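Local coordinates for protein neural-cadherin (Drosophila melanogaster, PDB 3UBF) that mediates calcium-dependent, mainly homophilic adhesion between cells through an ectodomain built of tandem cadherin repeats, at residues V44-N49 with F71-T76; G161-R166 with L203-G208. All blocks are in the same frame, centred on the assembly; numbering follows the deposited sequence.

Contact 1 of 2, residues V44-N49 with F71-T76; sequences VTVETN and FWVIIT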
loop_
_atom_site.group_PDB
_atom_site.type_symbol
_atom_site.label_atom_id
_atom_site.label_comp_id
_atom_site.label_asym_id
_atom_site.label_seq_id
_atom_site.Cartn_x
_atom_site.Cartn_y
_atom_site.Cartn_z
ATOM N N VAL A 44 31.972 2.923 -7.809
ATOM C CA VAL A 44 32.389 3.242 -9.167
ATOM C C VAL A 44 33.878 3.049 -9.363
ATOM O O VAL A 44 34.663 3.334 -8.459
ATOM C CB VAL A 44 32.019 4.710 -9.591
ATOM C CG1 VAL A 44 30.509 4.890 -9.766
ATOM C CG2 VAL A 44 32.579 5.732 -8.613
ATOM N N THR A 45 34.255 2.535 -10.534
ATOM C CA THR A 45 35.628 2.634 -11.030
ATOM C C THR A 45 35.604 3.652 -12.150
ATOM O O THR A 45 34.552 3.908 -12.742
ATOM C CB THR A 45 36.172 1.305 -11.607
ATOM O OG1 THR A 45 35.314 0.843 -12.656
ATOM C CG2 THR A 45 36.276 0.240 -10.539
ATOM N N VAL A 46 36.761 4.240 -12.435
ATOM C CA VAL A 46 36.887 5.178 -13.549
ATOM C C VAL A 46 37.896 4.620 -14.522
ATOM O O VAL A 46 39.021 4.321 -14.138
ATOM C CB VAL A 46 37.313 6.574 -13.074
ATOM C CG1 VAL A 46 37.751 7.421 -14.247
ATOM C CG2 VAL A 46 36.167 7.248 -12.347
ATOM N N GLU A 47 37.485 4.459 -15.775
ATOM C CA GLU A 47 38.391 3.968 -16.810
ATOM C C GLU A 47 39.381 5.048 -17.215
ATOM O O GLU A 47 39.185 6.226 -16.931
ATOM C CB GLU A 47 37.622 3.477 -18.040
ATOM C CG GLU A 47 36.780 2.223 -17.818
ATOM C CD GLU A 47 37.603 0.950 -17.656
ATOM O OE1 GLU A 47 37.545 0.359 -16.553
ATOM O OE2 GLU A 47 38.303 0.532 -18.621
ATOM N N THR A 48 40.447 4.626 -17.882
ATOM C CA THR A 48 41.437 5.526 -18.456
ATOM C C THR A 48 40.807 6.570 -19.377
ATOM O O THR A 48 41.218 7.729 -19.379
ATOM C CB THR A 48 42.488 4.712 -19.214
ATOM O OG1 THR A 48 43.175 3.874 -18.281
ATOM C CG2 THR A 48 43.493 5.610 -19.923
ATOM N N ASN A 49 39.801 6.160 -20.144
ATOM C CA ASN A 49 39.121 7.057 -21.084
ATOM C C ASN A 49 38.045 7.957 -20.446
ATOM O O ASN A 49 37.345 8.683 -21.152
ATOM C CB ASN A 49 38.515 6.253 -22.243
ATOM C CG ASN A 49 37.338 5.369 -21.802
ATOM O OD1 ASN A 49 36.874 5.435 -20.652
ATOM N ND2 ASN A 49 36.846 4.541 -22.724
ATOM N N PHE A 71 33.095 11.362 -5.640
ATOM C CA PHE A 71 34.491 10.994 -5.837
ATOM C C PHE A 71 35.213 12.037 -6.668
ATOM O O PHE A 71 34.588 12.890 -7.292
ATOM C CB PHE A 71 34.606 9.613 -6.501
ATOM C CG PHE A 71 33.954 9.530 -7.848
ATOM C CD1 PHE A 71 32.577 9.406 -7.963
ATOM C CD2 PHE A 71 34.720 9.588 -9.008
ATOM C CE1 PHE A 71 31.968 9.330 -9.225
ATOM C CE2 PHE A 71 34.120 9.513 -10.274
ATOM C CZ PHE A 71 32.741 9.379 -10.381
ATOM N N TRP A 72 36.535 11.943 -6.670
ATOM C CA TRP A 72 37.381 12.842 -7.427
ATOM C C TRP A 72 38.092 12.075 -8.539
ATOM O O TRP A 72 38.321 10.872 -8.434
ATOM C CB TRP A 72 38.409 13.495 -6.500
ATOM C CG TRP A 72 37.863 14.577 -5.610
ATOM C CD1 TRP A 72 37.189 14.410 -4.443
ATOM C CD2 TRP A 72 37.973 15.991 -5.812
ATOM N NE1 TRP A 72 36.859 15.633 -3.905
ATOM C CE2 TRP A 72 37.330 16.620 -4.726
ATOM C CE3 TRP A 72 38.551 16.790 -6.812
ATOM C CZ2 TRP A 72 37.246 18.014 -4.607
ATOM C CZ3 TRP A 72 38.464 18.183 -6.691
ATOM C CH2 TRP A 72 37.818 18.774 -5.595
ATOM N N VAL A 73 38.430 12.777 -9.608
ATOM C CA VAL A 73 39.230 12.192 -10.668
ATOM C C VAL A 73 40.487 13.028 -10.908
ATOM O O VAL A 73 40.511 14.229 -10.642
ATOM C CB VAL A 73 38.423 12.019 -11.976
ATOM C CG1 VAL A 73 37.157 11.202 -11.712
ATOM C CG2 VAL A 73 38.074 13.371 -12.585
ATOM N N ILE A 74 41.536 12.363 -11.371
ATOM C CA ILE A 74 42.769 13.012 -11.784
ATOM C C ILE A 74 42.830 12.903 -13.301
ATOM O O ILE A 74 42.641 11.818 -13.863
ATOM C CB ILE A 74 44.005 12.368 -11.090
ATOM C CG1 ILE A 74 44.288 13.042 -9.743
ATOM C CG2 ILE A 74 45.258 12.437 -11.971
ATOM C CD1 ILE A 74 43.206 12.852 -8.698
ATOM N N ILE A 75 43.052 14.043 -13.951
ATOM C CA ILE A 75 43.105 14.141 -15.408
ATOM C C ILE A 75 44.516 14.562 -15.828
ATOM O O ILE A 75 45.071 15.535 -15.302
ATOM C CB ILE A 75 42.040 15.136 -15.935
ATOM C CG1 ILE A 75 40.645 14.707 -15.467
ATOM C CG2 ILE A 75 42.074 15.228 -17.453
ATOM C CD1 ILE A 75 39.779 15.839 -14.981
ATOM N N THR A 76 45.102 13.822 -16.763
ATOM C CA THR A 76 46.495 14.046 -17.139
ATOM C C THR A 76 46.733 13.801 -18.636
ATOM O O THR A 76 45.785 13.551 -19.373
ATOM C CB THR A 76 47.454 13.207 -16.232
ATOM O OG1 THR A 76 48.806 13.616 -16.444
ATOM C CG2 THR A 76 47.338 11.723 -16.505
#

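Contact 2 of 2, residues G161-R166 with L203-G208; sequences GVVRTR and LSIVGG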
loop_
_atom_site.group_PDB
_atom_site.type_symbol
_atom_site.label_atom_id
_atom_site.label_comp_id
_atom_site.label_asym_id
_atom_site.label_seq_id
_atom_site.Cartn_x
_atom_site.Cartn_y
_atom_site.Cartn_z
ATOM N N GLY A 161 3.473 -5.469 14.222
ATOM C CA GLY A 161 2.225 -4.729 14.001
ATOM C C GLY A 161 1.066 -5.254 14.846
ATOM O O GLY A 161 -0.042 -4.707 14.791
ATOM N N VAL A 162 1.317 -6.296 15.642
ATOM C CA VAL A 162 0.275 -6.907 16.453
ATOM C C VAL A 162 -0.178 -5.923 17.535
ATOM O O VAL A 162 0.652 -5.305 18.223
ATOM C CB VAL A 162 0.740 -8.258 17.059
ATOM C CG1 VAL A 162 -0.331 -8.857 17.915
ATOM C CG2 VAL A 162 1.120 -9.248 15.941
ATOM N N VAL A 163 -1.493 -5.752 17.652
ATOM C CA VAL A 163 -2.081 -4.906 18.674
ATOM C C VAL A 163 -2.548 -5.823 19.784
ATOM O O VAL A 163 -3.317 -6.764 19.535
ATOM C CB VAL A 163 -3.272 -4.086 18.120
ATOM C CG1 VAL A 163 -3.851 -3.185 19.199
ATOM C CG2 VAL A 163 -2.833 -3.250 16.906
ATOM N N ARG A 164 -2.071 -5.554 20.999
ATOM C CA ARG A 164 -2.294 -6.425 22.146
ATOM C C ARG A 164 -2.902 -5.681 23.340
ATOM O O ARG A 164 -2.517 -4.541 23.621
ATOM C CB ARG A 164 -0.980 -7.064 22.581
ATOM C CG ARG A 164 -0.454 -8.120 21.641
ATOM C CD ARG A 164 0.811 -8.718 22.201
ATOM N NE ARG A 164 1.336 -9.812 21.389
ATOM C CZ ARG A 164 2.355 -9.701 20.532
ATOM N NH1 ARG A 164 2.974 -8.535 20.342
ATOM N NH2 ARG A 164 2.749 -10.763 19.853
ATOM N N THR A 165 -3.837 -6.330 24.038
ATOM C CA THR A 165 -4.463 -5.750 25.199
ATOM C C THR A 165 -3.444 -5.586 26.307
ATOM O O THR A 165 -2.526 -6.404 26.443
ATOM C CB THR A 165 -5.599 -6.648 25.743
ATOM O OG1 THR A 165 -5.083 -7.923 26.132
ATOM C CG2 THR A 165 -6.666 -6.860 24.706
ATOM N N ARG A 166 -3.584 -4.540 27.112
ATOM C CA ARG A 166 -2.818 -4.502 28.353
ATOM C C ARG A 166 -3.746 -4.274 29.545
ATOM O O ARG A 166 -4.892 -3.822 29.373
ATOM C CB ARG A 166 -1.644 -3.508 28.294
ATOM C CG ARG A 166 -2.026 -2.062 28.275
ATOM C CD ARG A 166 -0.839 -1.145 27.986
ATOM N NE ARG A 166 0.052 -0.962 29.135
ATOM C CZ ARG A 166 -0.116 -0.027 30.071
ATOM N NH1 ARG A 166 -1.152 0.804 30.014
ATOM N NH2 ARG A 166 0.752 0.085 31.063
ATOM N N LEU A 203 -8.083 2.783 14.041
ATOM C CA LEU A 203 -8.422 1.417 14.399
ATOM C C LEU A 203 -9.489 1.446 15.493
ATOM O O LEU A 203 -9.294 2.013 16.590
ATOM C CB LEU A 203 -7.176 0.626 14.821
ATOM C CG LEU A 203 -7.372 -0.749 15.487
ATOM C CD1 LEU A 203 -8.216 -1.689 14.636
ATOM C CD2 LEU A 203 -6.045 -1.393 15.823
ATOM N N SER A 204 -10.619 0.839 15.150
ATOM C CA SER A 204 -11.777 0.750 16.010
ATOM C C SER A 204 -11.866 -0.661 16.565
ATOM O O SER A 204 -12.012 -1.619 15.803
ATOM C CB SER A 204 -13.045 1.064 15.206
ATOM O OG SER A 204 -14.164 0.425 15.798
ATOM N N ILE A 205 -11.766 -0.779 17.888
ATOM C CA ILE A 205 -11.876 -2.064 18.574
ATOM C C ILE A 205 -13.105 -1.999 19.472
ATOM O O ILE A 205 -13.206 -1.120 20.320
ATOM C CB ILE A 205 -10.608 -2.359 19.405
ATOM C CG1 ILE A 205 -9.357 -2.261 18.525
ATOM C CG2 ILE A 205 -10.697 -3.726 20.057
ATOM C CD1 ILE A 205 -8.065 -2.131 19.289
ATOM N N VAL A 206 -14.061 -2.890 19.240
ATOM C CA VAL A 206 -15.327 -2.855 19.965
ATOM C C VAL A 206 -15.392 -4.014 20.965
ATOM O O VAL A 206 -15.049 -5.150 20.630
ATOM C CB VAL A 206 -16.542 -2.851 18.997
ATOM C CG1 VAL A 206 -17.873 -3.009 19.750
ATOM C CG2 VAL A 206 -16.576 -1.572 18.193
ATOM N N GLY A 207 -15.803 -3.733 22.198
ATOM C CA GLY A 207 -15.941 -4.789 23.192
ATOM C C GLY A 207 -16.885 -5.898 22.742
ATOM O O GLY A 207 -18.048 -5.647 22.422
ATOM N N GLY A 208 -16.361 -7.122 22.700
ATOM C CA GLY A 208 -17.165 -8.335 22.570
ATOM C C GLY A 208 -17.604 -8.664 21.162
ATOM O O GLY A 208 -17.134 -9.638 20.562
#

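Contact 1 of 2, residues V44-N49 with F71-T76
A methyl group of Val44 sits over one face of the Phe71 ring: CG2 lies 3.8 Å from the ring centroid, 18° off the normal, a CH-pi contact displaced toward the CD1-CE1 rim. The ring is brought there by a chi1 of 60°, with CG held between the backbone N and the carbonyl carbon. Val46 meets the same ring obliquely, its CG2 3.7 Å from Phe71 CE2, and the same methyl reaches Val73 CG1 at 4.1 Å. With an alanine in place of Phe71, both valine methyls would probably lose their shared support and face a gap between the sheets. Packing is tight where Val44 and Val46 meet Phe71 and Val73; the short strand segments run almost parallel, 10° apart, axes 9.4 Å from each other. Thr45 points its CB away from strand 68-76, and beyond Val46 the chain continues as a loop without contact to 71-76, Thr48 and Asn49 exposed to solvent. No hydrogen bond joins the segments, which belong to opposing sheets of the cadherin beta sandwich. Val52 of strand 51-54 touches Val44, Val46 and Phe71; Phe71 also rests on Val92 and Ile94 of strand 88-97, and Val46 on Phe35 of strand 34-37.

Contact 2 of 2, residues G161-R166 with L203-G208
Ser204 OG is gripped by two charged groups, hydrogen-bonded to Glu176 OE2 and to Arg210 NH1, on the face of its strand turned from Val163; these bonds give the buried hydroxyl polar partners. The residues either side of it, Leu203 and Ile205, point the other way, and their side chains carry the contact. Leu203 and Val163 reach toward each other tip to tip, with Leu203 CD2 3.9 Å from Val163 CG2. For Leu203 this follows from a first torsion of 169°, which sets CG anti to the backbone N and extends the branch across the interior. The other methyl of Val163, CG1, faces Ile205 CD1 at a slacker 4.3 Å. Val163 therefore divides its two branches between two residues of one strand, and Leu203 CD2 and Ile205 CD1, 4.1 Å apart, pack against each other as well as against Val163. No hydrogen bond crosses the contact; all three touching side chains are buried, and only 86 Å² is covered in total.

On strand 162-165 the polar work is done on the other side. Arg164 folds its guanidinium over Val162, whose CG1 stands 3.8 Å above the plane of the group at its centre, and NH1 of that group bonds Asp157 OD2. The contact joins the two sheets of a cadherin beta sandwich, and a bound zinc ion lies about 11 Å from the Val163 side chain, so this is core packing and not part of a metal site. Strand 162-165 runs between strands 126-133 and 154-156, and strand 201-207 between strands 113-117 and 176-185; Phe154 touches both Val163 and Ile205, while Phe128 lies against Leu203.

How the contacts relate
From the N terminus, the chain first closes contact 1, where 44-49 and 71-76 bracket a segment holding strand 51-54 and the metal ligands Asp59 and Glu61. It then runs through strand 88-97 and past Asp98 into the next cadherin repeat, where Asp134, Asp136 and Asp138, metal ligands like Asp98, follow strand 126-133. Contact 2 follows, enclosing strand 176-185 and the zinc ligand Asp185 between 161-166 and 203-208. The loops neither nest nor cross but lie in series; the centres of contact 1 and contact 2 are about 58 Å apart and their nearest atoms about 37 Å. Each ties one sheet to the other within its own sandwich, and the third repeat follows both.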